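SsfX3 (Streptomyces sp. SF2575, PDB 3SKV) probably transfers a salicylyl group to a tetracycline intermediate during antibiotic biosynthesis, through a GDSL/SGNH-type acyltransferase fold accompanied by a jelly-roll domain. Local coordinates at residues 367-370 against 371-374; 201-204 against 205-208; 319-322 against 323-327. The protein carries 1 engineered substitution. All coordinates share one frame; numbering follows the deposited sequence.

Interaction 1: 367-370 against 371-374; sequences FAES and SRRE
On helix 361-377, the last helix of the chain, Glu369 and Arg372 form an i to i+3 salt bridge, their side chains running side by side in the same direction. Glu369 OE1 lies 2.7 Å from Arg372 NH1 at the edge of the guanidinium and near its plane. As a hydrogen bond the pair is weak: the N-H...O angle is 125°, and the carboxylate is turned 77° from the guanidinium, so one oxygen meets one nitrogen. Arg372 also forms a salt bridge through NE with Glu216 of helix 208-216. A leucine here would probably leave Glu369 and Glu216 without their shared positive partner and break the charged link between the two helices.

Next to Arg372 in sequence, Ser371 folds its hydroxyl back onto the helix. OG sits beside its own backbone N (chi1 -61°), which brings Ser371 OG 2.8 Å from Phe367 O, while Ser371 N reaches the same Phe367 O at 2.9 Å in the ordinary i to i+4 bond. The two donors approach from opposite faces of the carbonyl plane. This bifurcated acceptance, common for helical serines, satisfies a buried hydroxyl inside the alpha/beta sandwich of the GDSL domain. Ser371 OG also lies 3.5 Å from CD1 of the Phe367 ring, at an oblique approach.

Arg373 lays one face of its guanidinium over Ser370 CA, though the placement of this exposed side chain is doubtful. Arg373 NH1 makes a weak bond of 3.2 Å to Ser370 OG, whose stronger partner is Val338 O. Arg373 NH1 also forms a salt bridge of 3.1 Å with Glu374 OE2, which lies in the guanidinium plane; Glu374 OE1 pairs with Arg337.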
# COMPACT_ATOMS: atom_id res chain seq x y z
N PHE A 367 5.54 10.49 -9.28
CA PHE A 367 5.05 10.58 -7.91
C PHE A 367 6.08 9.99 -6.92
O PHE A 367 6.40 10.62 -5.90
CB PHE A 367 3.68 9.86 -7.77
CG PHE A 367 2.90 10.24 -6.53
CD1 PHE A 367 3.25 9.75 -5.28
CD2 PHE A 367 1.82 11.12 -6.60
CE1 PHE A 367 2.55 10.14 -4.13
CE2 PHE A 367 1.10 11.48 -5.45
CZ PHE A 367 1.47 11.00 -4.22
N ALA A 368 6.63 8.81 -7.26
CA ALA A 368 7.60 8.06 -6.48
C ALA A 368 8.90 8.83 -6.27
O ALA A 368 9.37 8.92 -5.13
CB ALA A 368 7.88 6.70 -7.12
N GLU A 369 9.49 9.38 -7.36
CA GLU A 369 10.75 10.12 -7.36
C GLU A 369 10.52 11.43 -6.61
O GLU A 369 11.35 11.83 -5.79
CB GLU A 369 11.19 10.39 -8.81
CG GLU A 369 12.52 9.81 -9.27
CD GLU A 369 12.75 8.30 -9.24
OE1 GLU A 369 12.87 7.77 -8.12
OE2 GLU A 369 13.06 7.72 -10.31
N SER A 370 9.35 12.06 -6.83
CA SER A 370 8.96 13.30 -6.17
C SER A 370 8.83 13.13 -4.65
O SER A 370 9.28 14.00 -3.89
CB SER A 370 7.67 13.84 -6.79
OG SER A 370 7.42 15.16 -6.34
N SER A 371 8.21 12.02 -4.20
CA SER A 371 8.05 11.69 -2.79
C SER A 371 9.41 11.48 -2.15
O SER A 371 9.65 12.00 -1.06
CB SER A 371 7.21 10.42 -2.62
OG SER A 371 5.90 10.59 -3.15
N ARG A 372 10.31 10.74 -2.83
CA ARG A 372 11.67 10.46 -2.36
C ARG A 372 12.49 11.74 -2.23
O ARG A 372 13.16 11.92 -1.21
CB ARG A 372 12.38 9.45 -3.27
CG ARG A 372 11.87 8.03 -3.11
CD ARG A 372 12.55 7.09 -4.09
NE ARG A 372 13.99 7.01 -3.84
CZ ARG A 372 14.91 7.10 -4.78
NH1 ARG A 372 14.56 7.24 -6.05
NH2 ARG A 372 16.20 7.04 -4.46
N ARG A 373 12.39 12.62 -3.23
CA ARG A 373 13.06 13.91 -3.25
C ARG A 373 12.58 14.77 -2.05
O ARG A 373 13.40 15.31 -1.30
CB ARG A 373 12.78 14.63 -4.59
CG ARG A 373 13.39 16.04 -4.67
CD ARG A 373 12.88 16.98 -5.77
NE ARG A 373 12.05 16.34 -6.79
CZ ARG A 373 10.72 16.36 -6.81
NH1 ARG A 373 10.04 16.98 -5.85
NH2 ARG A 373 10.06 15.76 -7.80
N GLU A 374 11.25 14.85 -1.85
CA GLU A 374 10.69 15.63 -0.75
C GLU A 374 11.03 15.04 0.64
O GLU A 374 11.42 15.78 1.54
CB GLU A 374 9.18 15.88 -0.95
CG GLU A 374 8.86 16.79 -2.12
CD GLU A 374 9.56 18.14 -2.13
OE1 GLU A 374 9.62 18.80 -1.06
OE2 GLU A 374 10.03 18.55 -3.22

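Interaction 2: 201-204 against 205-208; sequences AASP and SRTW
A side-chain clamp between Ser203 and Arg206 closes a tight turn in the loop that joins strand 187-192 to helix 208-216, where the GDSL domain meets strands 120-125 and 128-134. The turn itself is fixed by Arg206 N bonding to Ser203 O at 2.8 Å; the helical-type backbone angles of Pro204 and Ser205 between them make it a type I beta turn. Arg206 then bends back side-on over the turn, so that Arg206 NE meets Ser203 OG at 2.8 Å and NH2 meets the same Ser203 OG at 2.9 Å, with the oxygen about 15° off the guanidinium plane. Ser203 holds OG between its backbone N and carbonyl carbon (chi1 60°), which turns the hydroxyl to the guanidinium edge.

The flat group is also covered: Ala202 CB stands over the centre of one guanidinium face, 3.6 Å from CZ of Arg206. A water bridges Ala202 N, at 3.2 Å, and Arg206 O, at 2.6 Å. On the side leading into the helix, Ala201 CB touches Thr207 CG2 at 3.7 Å, while Thr207 is the N-cap residue of helix 208-216, its OG1 accepting from Ala210 N.

Asp122 OD2 bonds to both Ser203 OG and Ser205 OG. Because Ser203 OG already accepts from two Arg206 nitrogens, its own hydrogen is probably directed to Asp122 OD2, and the opposite charges probably polarise the hydroxyl.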
# COMPACT_ATOMS: atom_id res chain seq x y z
N ALA A 201 -1.31 2.18 -12.30
CA ALA A 201 0.04 1.62 -12.26
C ALA A 201 0.16 0.52 -13.33
O ALA A 201 -0.83 -0.17 -13.66
CB ALA A 201 0.35 1.08 -10.87
N ALA A 202 1.36 0.41 -13.93
CA ALA A 202 1.64 -0.58 -14.96
C ALA A 202 1.38 -2.01 -14.45
O ALA A 202 0.78 -2.82 -15.16
CB ALA A 202 3.08 -0.43 -15.44
N SER A 203 1.77 -2.28 -13.20
CA SER A 203 1.61 -3.58 -12.55
C SER A 203 1.82 -3.42 -11.03
O SER A 203 2.27 -2.33 -10.63
CB SER A 203 2.60 -4.59 -13.16
OG SER A 203 3.95 -4.20 -13.02
N PRO A 204 1.54 -4.43 -10.15
CA PRO A 204 1.69 -4.20 -8.67
C PRO A 204 3.02 -3.70 -8.13
O PRO A 204 3.04 -3.01 -7.11
CB PRO A 204 1.28 -5.53 -8.04
CG PRO A 204 0.47 -6.22 -9.08
CD PRO A 204 0.96 -5.77 -10.42
N SER A 205 4.15 -4.09 -8.77
CA SER A 205 5.48 -3.67 -8.31
C SER A 205 5.80 -2.28 -8.88
O SER A 205 6.86 -1.72 -8.59
CB SER A 205 6.55 -4.69 -8.68
OG SER A 205 6.72 -4.76 -10.08
N ARG A 206 4.85 -1.70 -9.64
CA ARG A 206 5.08 -0.41 -10.27
C ARG A 206 4.15 0.71 -9.83
O ARG A 206 4.00 1.70 -10.56
CB ARG A 206 5.25 -0.56 -11.79
CG ARG A 206 6.61 -1.20 -12.17
CD ARG A 206 6.79 -1.39 -13.66
NE ARG A 206 5.99 -2.54 -14.10
CZ ARG A 206 5.75 -2.86 -15.37
NH1 ARG A 206 6.25 -2.12 -16.36
NH2 ARG A 206 5.01 -3.92 -15.67
N THR A 207 3.57 0.59 -8.61
CA THR A 207 2.78 1.67 -8.01
C THR A 207 3.82 2.67 -7.49
O THR A 207 4.99 2.29 -7.33
CB THR A 207 1.85 1.19 -6.87
OG1 THR A 207 2.64 0.67 -5.80
CG2 THR A 207 0.83 0.15 -7.31
N TRP A 208 3.42 3.92 -7.20
CA TRP A 208 4.39 4.88 -6.69
C TRP A 208 5.02 4.35 -5.39
O TRP A 208 6.23 4.45 -5.24
CB TRP A 208 3.77 6.27 -6.54
CG TRP A 208 2.79 6.42 -5.41
CD1 TRP A 208 1.44 6.29 -5.46
CD2 TRP A 208 3.11 6.74 -4.05
NE1 TRP A 208 0.89 6.51 -4.22
CE2 TRP A 208 1.90 6.80 -3.34
CE3 TRP A 208 4.32 6.99 -3.37
CZ2 TRP A 208 1.85 7.13 -1.98
CZ3 TRP A 208 4.27 7.26 -2.02
CH2 TRP A 208 3.05 7.36 -1.34
O HOH W 1 3.66 2.48 -13.02

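Interaction 3: 319-322 against 323-327; sequences AELL and RKHGD
Leu321 and His325 cross obliquely where helix 308-324 ends, and the imidazole presents its edge, rather than a face, to the backbone of the leucine. Leu321 O lies near the ring plane and accepts a hydrogen bond from His325 ND1 at 2.9 Å, nearly straight at 169°. The same Leu321 O accepts from His325 N at 3.2 Å, and the two donors arrive from opposite faces of the carbonyl plane. One residue therefore grips this oxygen twice. The grip depends on the histidine's CG standing beside its own backbone N (chi1 -59°), which swings the ring back along the last turn. Methyl CD1 of Leu321 packs at 3.7 Å against CE1 of the His325 ring, next to the bonded nitrogen.

His325 is the first residue to leave helical angles, and the chain reverses there in a Schellman motif. Asp327 N bonds to Leu322 O at 3.0 Å, and Gly326 N to Arg323 O at 3.0 Å. Gly326 is the C-prime residue, with phi of 109°, a conformation in which a beta carbon would be jammed against the carbonyl oxygen of His325. The motif ends the helix of a beta-alpha-beta crossover and sends the chain toward strand 330-333.

Asp327 turns its CB toward the helix, 4.4 Å from Leu322 CB, while its carboxylate forms a salt bridge with Arg278 through OD2 and accepts a hydrogen bond from Asn329 N through OD1. Leu322 packs on Val271 and Val274 of helix 266-278, the helix that also carries Arg278.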
# COMPACT_ATOMS: atom_id res chain seq x y z
N ALA A 319 1.76 20.02 12.87
CA ALA A 319 3.17 19.69 12.71
C ALA A 319 4.04 20.71 13.45
O ALA A 319 4.93 20.31 14.20
CB ALA A 319 3.53 19.66 11.23
N GLU A 320 3.72 22.01 13.31
CA GLU A 320 4.44 23.07 13.99
C GLU A 320 4.22 22.97 15.52
O GLU A 320 5.18 23.14 16.28
CB GLU A 320 3.99 24.46 13.48
CG GLU A 320 4.47 24.82 12.08
CD GLU A 320 3.86 26.05 11.41
OE1 GLU A 320 2.94 26.68 11.99
OE2 GLU A 320 4.30 26.39 10.28
N LEU A 321 2.99 22.67 15.95
CA LEU A 321 2.63 22.53 17.36
C LEU A 321 3.39 21.38 18.04
O LEU A 321 3.99 21.58 19.09
CB LEU A 321 1.11 22.40 17.51
CG LEU A 321 0.58 22.18 18.93
CD1 LEU A 321 0.42 23.47 19.67
CD2 LEU A 321 -0.71 21.37 18.93
N LEU A 322 3.42 20.20 17.41
CA LEU A 322 4.14 19.04 17.91
C LEU A 322 5.65 19.31 18.02
O LEU A 322 6.27 18.98 19.04
CB LEU A 322 3.85 17.83 17.01
CG LEU A 322 2.67 16.90 17.33
CD1 LEU A 322 1.58 17.59 18.11
CD2 LEU A 322 2.13 16.30 16.10
N ARG A 323 6.22 19.93 16.98
CA ARG A 323 7.63 20.33 16.87
C ARG A 323 7.99 21.34 17.98
O ARG A 323 8.93 21.08 18.73
CB ARG A 323 7.91 20.93 15.47
CG ARG A 323 9.40 21.08 15.09
CD ARG A 323 9.58 21.14 13.57
NE ARG A 323 10.93 20.73 13.13
CZ ARG A 323 11.17 19.91 12.11
NH1 ARG A 323 10.17 19.37 11.42
NH2 ARG A 323 12.42 19.60 11.78
N LYS A 324 7.20 22.44 18.12
CA LYS A 324 7.38 23.53 19.09
C LYS A 324 7.46 23.00 20.54
O LYS A 324 8.24 23.50 21.35
CB LYS A 324 6.23 24.54 18.94
CG LYS A 324 6.34 25.77 19.82
CD LYS A 324 5.05 26.54 19.88
CE LYS A 324 4.75 26.90 21.30
NZ LYS A 324 3.41 27.51 21.43
N HIS A 325 6.66 21.99 20.85
CA HIS A 325 6.67 21.42 22.18
C HIS A 325 7.55 20.16 22.34
O HIS A 325 7.28 19.33 23.22
CB HIS A 325 5.26 21.20 22.67
CG HIS A 325 4.43 22.44 22.75
ND1 HIS A 325 3.77 22.93 21.64
CD2 HIS A 325 4.25 23.30 23.79
CE1 HIS A 325 3.16 24.04 22.05
NE2 HIS A 325 3.45 24.32 23.32
N GLY A 326 8.61 20.04 21.53
CA GLY A 326 9.61 19.00 21.69
C GLY A 326 9.75 17.84 20.74
O GLY A 326 10.72 17.10 20.88
N ASP A 327 8.79 17.61 19.81
CA ASP A 327 8.91 16.47 18.91
C ASP A 327 9.80 16.81 17.72
O ASP A 327 9.37 17.47 16.77
CB ASP A 327 7.55 15.93 18.48
CG ASP A 327 7.54 14.47 18.04
OD1 ASP A 327 8.59 13.99 17.52
OD2 ASP A 327 6.47 13.84 18.12

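How the interactions relate
Interactions 1 and 2 touch directly although their centres are 15 Å apart. The joint is Trp208: its CD2 lies 3.3 Å from CD1 of Phe367, the rings meeting at about 45°, and its backbone O packs on Ala368 CB at 3.4 Å. Trp208 also touches Asp193, part of the Gly-Asp-Ser sequence whose serine is the nucleophile in GDSL relatives, so this pair of contacts borders the probable active-site strand end. Interaction 3 is peripheral, its centre 24 Å from that of interaction 1 and 35 Å from that of interaction 2. It lies across the chain's centre from interaction 2, at the surface end of a crossover helix.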